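PDB 7E6I: glucose-6-phosphate 1-dehydrogenase from Kluyveromyces lactis, which catalyses the NADP-dependent oxidation of glucose 6-phosphate to 6-phosphogluconolactone, the rate-limiting first step of the oxidative pentose phosphate pathway. Local coordinates for residues Y184-M196 with L368-L380. Sequence-based numbering, arbitrary orientation.
With BG6 (6-O-phosphono-beta-D-glucopyranose), chain B.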
ATOM      1  N   TYR A 184      -1.185  -1.304  -0.446  1.00 26.85           N
ATOM      2  CA  TYR A 184      -0.520  -1.758  -1.670  1.00 28.38           C
ATOM      3  C   TYR A 184      -0.036  -3.198  -1.555  1.00 28.54           C
ATOM      4  O   TYR A 184      -0.066  -3.948  -2.544  1.00 27.14           O
ATOM      5  CB  TYR A 184       0.651  -0.841  -2.011  1.00 26.52           C
ATOM      6  CG  TYR A 184       0.251   0.289  -2.922  1.00 29.91           C
ATOM      7  CD1 TYR A 184      -0.892   1.053  -2.651  1.00 31.73           C
ATOM      8  CD2 TYR A 184       0.991   0.583  -4.062  1.00 27.75           C
ATOM      9  CE1 TYR A 184      -1.273   2.089  -3.489  1.00 32.79           C
ATOM     10  CE2 TYR A 184       0.624   1.611  -4.905  1.00 30.65           C
ATOM     11  CZ  TYR A 184      -0.504   2.366  -4.615  1.00 35.33           C
ATOM     12  OH  TYR A 184      -0.869   3.391  -5.463  1.00 37.46           O
ATOM     13  N   LEU A 185       0.403  -3.606  -0.360  1.00 27.68           N
ATOM     14  CA  LEU A 185       0.855  -4.961  -0.100  1.00 26.15           C
ATOM     15  C   LEU A 185      -0.251  -5.993  -0.276  1.00 29.40           C
ATOM     16  O   LEU A 185       0.042  -7.194  -0.220  1.00 30.10           O
ATOM     17  CB  LEU A 185       1.439  -5.039   1.311  1.00 27.44           C
ATOM     18  CG  LEU A 185       2.681  -4.178   1.555  1.00 27.83           C
ATOM     19  CD1 LEU A 185       3.280  -4.463   2.922  1.00 24.94           C
ATOM     20  CD2 LEU A 185       3.709  -4.431   0.476  1.00 25.57           C
ATOM     21  N   GLY A 186      -1.496  -5.580  -0.505  1.00 27.19           N
ATOM     22  CA  GLY A 186      -2.548  -6.535  -0.796  1.00 30.01           C
ATOM     23  C   GLY A 186      -2.968  -6.588  -2.254  1.00 31.76           C
ATOM     24  O   GLY A 186      -3.866  -7.360  -2.606  1.00 32.10           O
ATOM     25  N   LYS A 187      -2.341  -5.767  -3.105  1.00 29.61           N
ATOM     26  CA  LYS A 187      -2.668  -5.736  -4.526  1.00 28.47           C
ATOM     27  C   LYS A 187      -2.059  -6.934  -5.240  1.00 29.42           C
ATOM     28  O   LYS A 187      -0.914  -7.314  -4.984  1.00 28.24           O
ATOM     29  CB  LYS A 187      -2.158  -4.448  -5.163  1.00 30.99           C
ATOM     30  CG  LYS A 187      -2.860  -3.188  -4.687  1.00 32.43           C
ATOM     31  CD  LYS A 187      -2.358  -1.963  -5.436  1.00 28.49           C
ATOM     32  CE  LYS A 187      -2.926  -0.687  -4.834  1.00 33.87           C
ATOM     33  NZ  LYS A 187      -4.247  -0.290  -5.424  1.00 37.01           N
ATOM     34  N   GLU A 188      -2.836  -7.522  -6.156  1.00 33.57           N
ATOM     35  CA  GLU A 188      -2.452  -8.788  -6.771  1.00 30.32           C
ATOM     36  C   GLU A 188      -1.062  -8.703  -7.383  1.00 29.77           C
ATOM     37  O   GLU A 188      -0.199  -9.537  -7.106  1.00 27.63           O
ATOM     38  CB  GLU A 188      -3.491  -9.182  -7.822  1.00 33.27           C
ATOM     39  CG  GLU A 188      -3.069 -10.289  -8.766  1.00 41.27           C
ATOM     40  CD  GLU A 188      -3.001 -11.672  -8.107  1.00 44.78           C
ATOM     41  OE1 GLU A 188      -3.544 -11.844  -6.992  1.00 45.09           O
ATOM     42  OE2 GLU A 188      -2.397 -12.592  -8.714  1.00 47.50           O
ATOM     43  N   MET A 189      -0.806  -7.663  -8.177  1.00 30.15           N
ATOM     44  CA  MET A 189       0.471  -7.597  -8.877  1.00 29.16           C
ATOM     45  C   MET A 189       1.619  -7.278  -7.926  1.00 28.33           C
ATOM     46  O   MET A 189       2.748  -7.727  -8.152  1.00 28.66           O
ATOM     47  CB  MET A 189       0.406  -6.577 -10.015  1.00 31.39           C
ATOM     48  CG  MET A 189       1.611  -6.613 -10.949  1.00 34.80           C
ATOM     49  SD  MET A 189       1.685  -8.100 -11.990  1.00 44.27           S
ATOM     50  CE  MET A 189      -0.032  -8.274 -12.414  1.00 41.24           C
ATOM     51  N   VAL A 190       1.370  -6.521  -6.857  1.00 26.56           N
ATOM     52  CA  VAL A 190       2.427  -6.349  -5.871  1.00 26.29           C
ATOM     53  C   VAL A 190       2.789  -7.694  -5.242  1.00 25.37           C
ATOM     54  O   VAL A 190       3.972  -7.996  -5.033  1.00 22.33           O
ATOM     55  CB  VAL A 190       2.019  -5.306  -4.814  1.00 28.91           C
ATOM     56  CG1 VAL A 190       3.117  -5.159  -3.756  1.00 22.05           C
ATOM     57  CG2 VAL A 190       1.756  -3.966  -5.485  1.00 27.70           C
ATOM     58  N   LYS A 191       1.782  -8.545  -4.970  1.00 27.04           N
ATOM     59  CA  LYS A 191       2.040  -9.845  -4.352  1.00 29.75           C
ATOM     60  C   LYS A 191       2.779 -10.811  -5.275  1.00 27.05           C
ATOM     61  O   LYS A 191       3.425 -11.738  -4.783  1.00 26.66           O
ATOM     62  CB  LYS A 191       0.732 -10.484  -3.875  1.00 29.16           C
ATOM     63  CG  LYS A 191       0.093  -9.762  -2.696  1.00 32.09           C
ATOM     64  CD  LYS A 191      -1.037 -10.583  -2.056  1.00 36.77           C
ATOM     65  CE  LYS A 191      -2.261 -10.688  -2.963  1.00 36.69           C
ATOM     66  NZ  LYS A 191      -3.159 -11.806  -2.539  1.00 35.99           N
ATOM     67  N   ASN A 192       2.721 -10.619  -6.590  1.00 25.05           N
ATOM     68  CA  ASN A 192       3.466 -11.482  -7.500  1.00 26.41           C
ATOM     69  C   ASN A 192       4.956 -11.146  -7.601  1.00 27.78           C
ATOM     70  O   ASN A 192       5.698 -11.935  -8.197  1.00 25.98           O
ATOM     71  CB  ASN A 192       2.875 -11.400  -8.910  1.00 31.12           C
ATOM     72  CG  ASN A 192       1.419 -11.818  -8.971  1.00 38.51           C
ATOM     73  OD1 ASN A 192       0.978 -12.692  -8.227  1.00 41.91           O
ATOM     74  ND2 ASN A 192       0.667 -11.204  -9.877  1.00 42.82           N
ATOM     75  N   LEU A 193       5.412  -9.996  -7.082  1.00 23.41           N
ATOM     76  CA  LEU A 193       6.738  -9.506  -7.452  1.00 25.57           C
ATOM     77  C   LEU A 193       7.846 -10.461  -7.017  1.00 24.45           C
ATOM     78  O   LEU A 193       8.798 -10.698  -7.770  1.00 21.54           O
ATOM     79  CB  LEU A 193       6.982  -8.111  -6.870  1.00 21.58           C
ATOM     80  CG  LEU A 193       6.186  -6.951  -7.477  1.00 24.06           C
ATOM     81  CD1 LEU A 193       6.479  -5.649  -6.736  1.00 19.82           C
ATOM     82  CD2 LEU A 193       6.456  -6.799  -8.962  1.00 25.37           C
ATOM     83  N   LEU A 194       7.763 -11.000  -5.801  1.00 23.75           N
ATOM     84  CA  LEU A 194       8.878 -11.794  -5.291  1.00 24.98           C
ATOM     85  C   LEU A 194       9.064 -13.071  -6.103  1.00 25.97           C
ATOM     86  O   LEU A 194      10.188 -13.439  -6.470  1.00 22.80           O
ATOM     87  CB  LEU A 194       8.656 -12.117  -3.819  1.00 24.94           C
ATOM     88  CG  LEU A 194       8.884 -10.934  -2.884  1.00 26.57           C
ATOM     89  CD1 LEU A 194       8.783 -11.378  -1.440  1.00 25.01           C
ATOM     90  CD2 LEU A 194      10.239 -10.310  -3.154  1.00 24.39           C
ATOM     91  N   LEU A 195       7.970 -13.763  -6.389  1.00 25.69           N
ATOM     92  CA  LEU A 195       8.091 -15.028  -7.105  1.00 27.35           C
ATOM     93  C   LEU A 195       8.464 -14.783  -8.553  1.00 25.60           C
ATOM     94  O   LEU A 195       9.217 -15.561  -9.148  1.00 23.63           O
ATOM     95  CB  LEU A 195       6.782 -15.802  -6.996  1.00 25.75           C
ATOM     96  CG  LEU A 195       6.737 -17.267  -7.397  1.00 33.72           C
ATOM     97  CD1 LEU A 195       8.075 -17.992  -7.141  1.00 29.49           C
ATOM     98  CD2 LEU A 195       5.577 -17.903  -6.621  1.00 32.46           C
ATOM     99  N   MET A 196       7.939 -13.698  -9.133  1.00 23.35           N
ATOM    100  CA  MET A 196       8.299 -13.306 -10.489  1.00 24.29           C
ATOM    101  C   MET A 196       9.802 -13.150 -10.651  1.00 25.23           C
ATOM    102  O   MET A 196      10.386 -13.664 -11.610  1.00 25.90           O
ATOM    103  CB  MET A 196       7.599 -12.005 -10.847  1.00 26.84           C
ATOM    104  CG  MET A 196       7.494 -11.730 -12.332  1.00 28.26           C
ATOM    105  SD  MET A 196       7.264  -9.961 -12.606  1.00 41.73           S
ATOM    106  CE  MET A 196       8.565  -9.297 -11.563  1.00 31.05           C
ATOM    107  N   LEU A 368      11.844  -3.852 -18.891  1.00 23.29           N
ATOM    108  CA  LEU A 368      10.776  -4.604 -18.257  1.00 23.23           C
ATOM    109  C   LEU A 368       9.845  -3.610 -17.595  1.00 23.26           C
ATOM    110  O   LEU A 368      10.298  -2.775 -16.805  1.00 23.35           O
ATOM    111  CB  LEU A 368      11.322  -5.590 -17.216  1.00 23.62           C
ATOM    112  CG  LEU A 368      10.277  -6.238 -16.293  1.00 25.66           C
ATOM    113  CD1 LEU A 368       9.368  -7.131 -17.101  1.00 25.01           C
ATOM    114  CD2 LEU A 368      10.945  -7.021 -15.142  1.00 23.52           C
ATOM    115  N   VAL A 369       8.554  -3.702 -17.912  1.00 22.53           N
ATOM    116  CA  VAL A 369       7.520  -2.868 -17.317  1.00 22.01           C
ATOM    117  C   VAL A 369       6.510  -3.772 -16.627  1.00 25.46           C
ATOM    118  O   VAL A 369       6.003  -4.724 -17.231  1.00 27.99           O
ATOM    119  CB  VAL A 369       6.829  -1.982 -18.366  1.00 28.87           C
ATOM    120  CG1 VAL A 369       5.613  -1.292 -17.754  1.00 27.04           C
ATOM    121  CG2 VAL A 369       7.811  -0.954 -18.936  1.00 23.00           C
ATOM    122  N   ILE A 370       6.223  -3.481 -15.366  1.00 24.26           N
ATOM    123  CA  ILE A 370       5.214  -4.191 -14.588  1.00 26.45           C
ATOM    124  C   ILE A 370       4.128  -3.181 -14.238  1.00 28.28           C
ATOM    125  O   ILE A 370       4.369  -2.263 -13.446  1.00 26.52           O
ATOM    126  CB  ILE A 370       5.814  -4.820 -13.321  1.00 25.33           C
ATOM    127  CG1 ILE A 370       7.000  -5.710 -13.694  1.00 24.73           C
ATOM    128  CG2 ILE A 370       4.765  -5.598 -12.538  1.00 22.24           C
ATOM    129  CD1 ILE A 370       7.897  -5.990 -12.542  1.00 25.12           C
ATOM    130  N   ARG A 371       2.942  -3.312 -14.841  1.00 29.27           N
ATOM    131  CA  ARG A 371       1.829  -2.437 -14.493  1.00 29.73           C
ATOM    132  C   ARG A 371       1.080  -3.019 -13.306  1.00 28.80           C
ATOM    133  O   ARG A 371       0.522  -4.116 -13.394  1.00 29.16           O
ATOM    134  CB  ARG A 371       0.850  -2.214 -15.645  1.00 33.64           C
ATOM    135  CG  ARG A 371       0.007  -0.942 -15.402  1.00 37.21           C
ATOM    136  CD  ARG A 371      -0.711  -0.455 -16.618  1.00 43.27           C
ATOM    137  NE  ARG A 371      -0.075   0.732 -17.168  1.00 45.16           N
ATOM    138  CZ  ARG A 371      -0.229   1.115 -18.431  1.00 55.75           C
ATOM    139  NH1 ARG A 371      -0.997   0.386 -19.236  1.00 56.64           N
ATOM    140  NH2 ARG A 371       0.384   2.208 -18.901  1.00 56.96           N
ATOM    141  N   ILE A 372       1.044  -2.269 -12.209  1.00 28.14           N
ATOM    142  CA  ILE A 372       0.279  -2.718 -11.056  1.00 29.53           C
ATOM    143  C   ILE A 372      -1.190  -2.379 -11.225  1.00 31.14           C
ATOM    144  O   ILE A 372      -2.068  -3.178 -10.880  1.00 34.07           O
ATOM    145  CB  ILE A 372       0.872  -2.110  -9.781  1.00 28.70           C
ATOM    146  CG1 ILE A 372       2.202  -2.790  -9.483  1.00 25.54           C
ATOM    147  CG2 ILE A 372      -0.123  -2.198  -8.617  1.00 27.77           C
ATOM    148  CD1 ILE A 372       3.264  -1.830  -9.136  1.00 26.45           C
ATOM    149  N   GLN A 373      -1.477  -1.210 -11.785  1.00 32.13           N
ATOM    150  CA  GLN A 373      -2.844  -0.768 -12.002  1.00 35.14           C
ATOM    151  C   GLN A 373      -2.806   0.374 -12.999  1.00 35.59           C
ATOM    152  O   GLN A 373      -1.834   1.134 -13.018  1.00 33.57           O
ATOM    153  CB  GLN A 373      -3.496  -0.329 -10.683  1.00 33.00           C
ATOM    154  CG  GLN A 373      -2.986   0.981 -10.119  1.00 32.14           C
ATOM    155  CD  GLN A 373      -3.494   1.216  -8.699  1.00 35.01           C
ATOM    156  OE1 GLN A 373      -3.683   0.269  -7.936  1.00 34.46           O
ATOM    157  NE2 GLN A 373      -3.717   2.477  -8.344  1.00 35.81           N
ATOM    158  N   PRO A 374      -3.842   0.529 -13.843  1.00 37.99           N
ATOM    159  CA  PRO A 374      -5.071  -0.274 -13.903  1.00 37.97           C
ATOM    160  C   PRO A 374      -4.976  -1.699 -14.458  1.00 45.54           C
ATOM    161  O   PRO A 374      -5.489  -2.606 -13.803  1.00 55.46           O
ATOM    162  CB  PRO A 374      -5.989   0.551 -14.807  1.00 37.45           C
ATOM    163  CG  PRO A 374      -5.153   1.621 -15.386  1.00 34.16           C
ATOM    164  CD  PRO A 374      -4.018   1.843 -14.483  1.00 35.30           C
ATOM    165  N   ASN A 375      -4.398  -1.936 -15.628  1.00 41.76           N
ATOM    166  CA  ASN A 375      -4.582  -3.241 -16.260  1.00 43.35           C
ATOM    167  C   ASN A 375      -3.353  -4.100 -15.998  1.00 44.25           C
ATOM    168  O   ASN A 375      -2.467  -4.213 -16.839  1.00 41.97           O
ATOM    169  CB  ASN A 375      -4.839  -3.092 -17.753  1.00 48.16           C
ATOM    170  CG  ASN A 375      -5.834  -1.996 -18.066  1.00 55.37           C
ATOM    171  OD1 ASN A 375      -7.018  -2.113 -17.743  1.00 57.08           O
ATOM    172  ND2 ASN A 375      -5.359  -0.918 -18.701  1.00 56.65           N
ATOM    173  N   GLU A 376      -3.312  -4.705 -14.801  1.00 41.62           N
ATOM    174  CA  GLU A 376      -2.289  -5.671 -14.391  1.00 42.68           C
ATOM    175  C   GLU A 376      -1.639  -6.376 -15.576  1.00 43.73           C
ATOM    176  O   GLU A 376      -2.303  -7.146 -16.281  1.00 49.51           O
ATOM    177  CB  GLU A 376      -2.891  -6.740 -13.473  1.00 44.98           C
ATOM    178  CG  GLU A 376      -3.348  -6.252 -12.134  1.00 41.72           C
ATOM    179  CD  GLU A 376      -4.854  -6.169 -12.056  1.00 52.74           C
ATOM    180  OE1 GLU A 376      -5.481  -5.657 -13.017  1.00 56.49           O
ATOM    181  OE2 GLU A 376      -5.413  -6.629 -11.032  1.00 61.78           O
ATOM    182  N   ALA A 377      -0.352  -6.122 -15.807  1.00 36.48           N
ATOM    183  CA  ALA A 377       0.329  -6.687 -16.962  1.00 39.21           C
ATOM    184  C   ALA A 377       1.835  -6.631 -16.751  1.00 37.95           C
ATOM    185  O   ALA A 377       2.340  -5.877 -15.912  1.00 32.71           O
ATOM    186  CB  ALA A 377      -0.048  -5.951 -18.249  1.00 41.29           C
ATOM    187  N   ILE A 378       2.542  -7.442 -17.536  1.00 38.31           N
ATOM    188  CA  ILE A 378       3.994  -7.393 -17.624  1.00 34.74           C
ATOM    189  C   ILE A 378       4.376  -7.289 -19.092  1.00 34.11           C
ATOM    190  O   ILE A 378       3.842  -8.028 -19.924  1.00 38.22           O
ATOM    191  CB  ILE A 378       4.635  -8.625 -16.966  1.00 34.73           C
ATOM    192  CG1 ILE A 378       4.379  -8.591 -15.461  1.00 36.19           C
ATOM    193  CG2 ILE A 378       6.120  -8.675 -17.259  1.00 31.43           C
ATOM    194  CD1 ILE A 378       4.474  -9.942 -14.807  1.00 45.60           C
ATOM    195  N   TYR A 379       5.274  -6.360 -19.419  1.00 29.06           N
ATOM    196  CA  TYR A 379       5.743  -6.166 -20.786  1.00 31.07           C
ATOM    197  C   TYR A 379       7.259  -6.247 -20.820  1.00 30.14           C
ATOM    198  O   TYR A 379       7.935  -5.706 -19.938  1.00 28.09           O
ATOM    199  CB  TYR A 379       5.308  -4.809 -21.361  1.00 34.11           C
ATOM    200  CG  TYR A 379       3.843  -4.521 -21.209  1.00 38.56           C
ATOM    201  CD1 TYR A 379       2.918  -5.112 -22.057  1.00 44.17           C
ATOM    202  CD2 TYR A 379       3.377  -3.676 -20.210  1.00 35.53           C
ATOM    203  CE1 TYR A 379       1.563  -4.863 -21.927  1.00 46.30           C
ATOM    204  CE2 TYR A 379       2.028  -3.435 -20.061  1.00 38.02           C
ATOM    205  CZ  TYR A 379       1.124  -4.027 -20.928  1.00 45.59           C
ATOM    206  OH  TYR A 379      -0.230  -3.801 -20.813  1.00 46.27           O
ATOM    207  N   LEU A 380       7.793  -6.912 -21.839  1.00 27.85           N
ATOM    208  CA  LEU A 380       9.233  -7.029 -22.031  1.00 27.91           C
ATOM    209  C   LEU A 380       9.580  -6.516 -23.417  1.00 31.25           C
ATOM    210  O   LEU A 380       9.053  -7.013 -24.418  1.00 31.25           O
ATOM    211  CB  LEU A 380       9.709  -8.472 -21.874  1.00 29.41           C
ATOM    212  CG  LEU A 380       9.553  -9.153 -20.509  1.00 31.24           C
ATOM    213  CD1 LEU A 380       8.165  -9.697 -20.392  1.00 33.81           C
ATOM    214  CD2 LEU A 380      10.562 -10.291 -20.323  1.00 31.09           C
TER
HETATM  215  C1  BG6 B 501      -3.781   6.720  -0.303  1.00 39.80           C
HETATM  216  C2  BG6 B 501      -3.437   8.185  -0.568  1.00 38.13           C
HETATM  217  O1  BG6 B 501      -2.950   6.121   0.610  1.00 37.90           O
HETATM  218  O5  BG6 B 501      -3.652   5.948  -1.583  1.00 41.80           O
HETATM  219  C3  BG6 B 501      -4.289   8.759  -1.646  1.00 36.83           C
HETATM  220  O2  BG6 B 501      -3.570   8.976   0.621  1.00 35.89           O
HETATM  221  C4  BG6 B 501      -4.139   7.992  -2.919  1.00 39.08           C
HETATM  222  O3  BG6 B 501      -3.901  10.132  -1.917  1.00 36.64           O
HETATM  223  C5  BG6 B 501      -4.452   6.512  -2.693  1.00 41.46           C
HETATM  224  O4  BG6 B 501      -5.014   8.559  -3.901  1.00 41.67           O
HETATM  225  C6  BG6 B 501      -4.153   5.653  -3.892  1.00 43.35           C
HETATM  226  O6  BG6 B 501      -4.469   4.314  -3.554  1.00 45.33           O
HETATM  227  P   BG6 B 501      -5.021   3.316  -4.760  1.00 49.16           P
HETATM  228  O1P BG6 B 501      -3.941   3.465  -5.814  1.00 40.50           O
HETATM  229  O2P BG6 B 501      -6.366   3.812  -5.221  1.00 42.76           O
HETATM  230  O3P BG6 B 501      -5.185   1.866  -4.308  1.00 36.04           O
HETATM  231  O   HOH W   1      -2.532  -5.214  -8.780  1.00 37.25           O
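K187 and Q373 meet at the phosphate of glucose 6-phosphate, where the helical segment after the last strand of the Rossmann-type sheet packs on the beta-hairpin formed by strands 367-373 and 377-385 of the large mixed sheet. The polar contacts lie at the substrate end. K187 NZ donates to Q373 OE1 at 2.6 Å, in the carbonyl plane on a lone pair, and also to the phosphate oxygen O3P. The Q373 amide is thereby fixed in its flip: with OE1 taken by the lysine, NE2 donates a hydrogen bond to O1P (2.7 Å, N-H...O angle 153°). The lysine chain runs extended and then bends at its last torsion (chi4 -88°), which swings NZ between amide and phosphate while CE lies over one face of the Y184 ring, toward its rim. With an alanine at K187, O3P is likely to lose this positive partner and Q373 OE1 its donor, leaving the amide held, among these contacts, from NE2 alone. K153, a pocket residue of the Rossmann part, also binds the substrate. A water joins the backbones beside this site, accepting from M189 N and donating to I372 O.

The rest is mostly apolar. M189 sends CG anti to its own N (chi1 -170°) and then folds twice, laying CG against I370 CG2 and beside the R371 carbonyl oxygen and bringing CE to 3.4 Å from E376 CB, in the turn of the hairpin. V190 CG2 and the CD of K187 both pack on I372 CG2, the lysine methylene at 3.9 Å. Y402 and Y406 touch M189 as well. In helix 193-198, L193 CD2 packs on I370 CD1, and M196 closes the interface: its CE meets I370 CD1 tip to tip at 3.5 Å, while its SD rests 3.6 Å from I378 CD1.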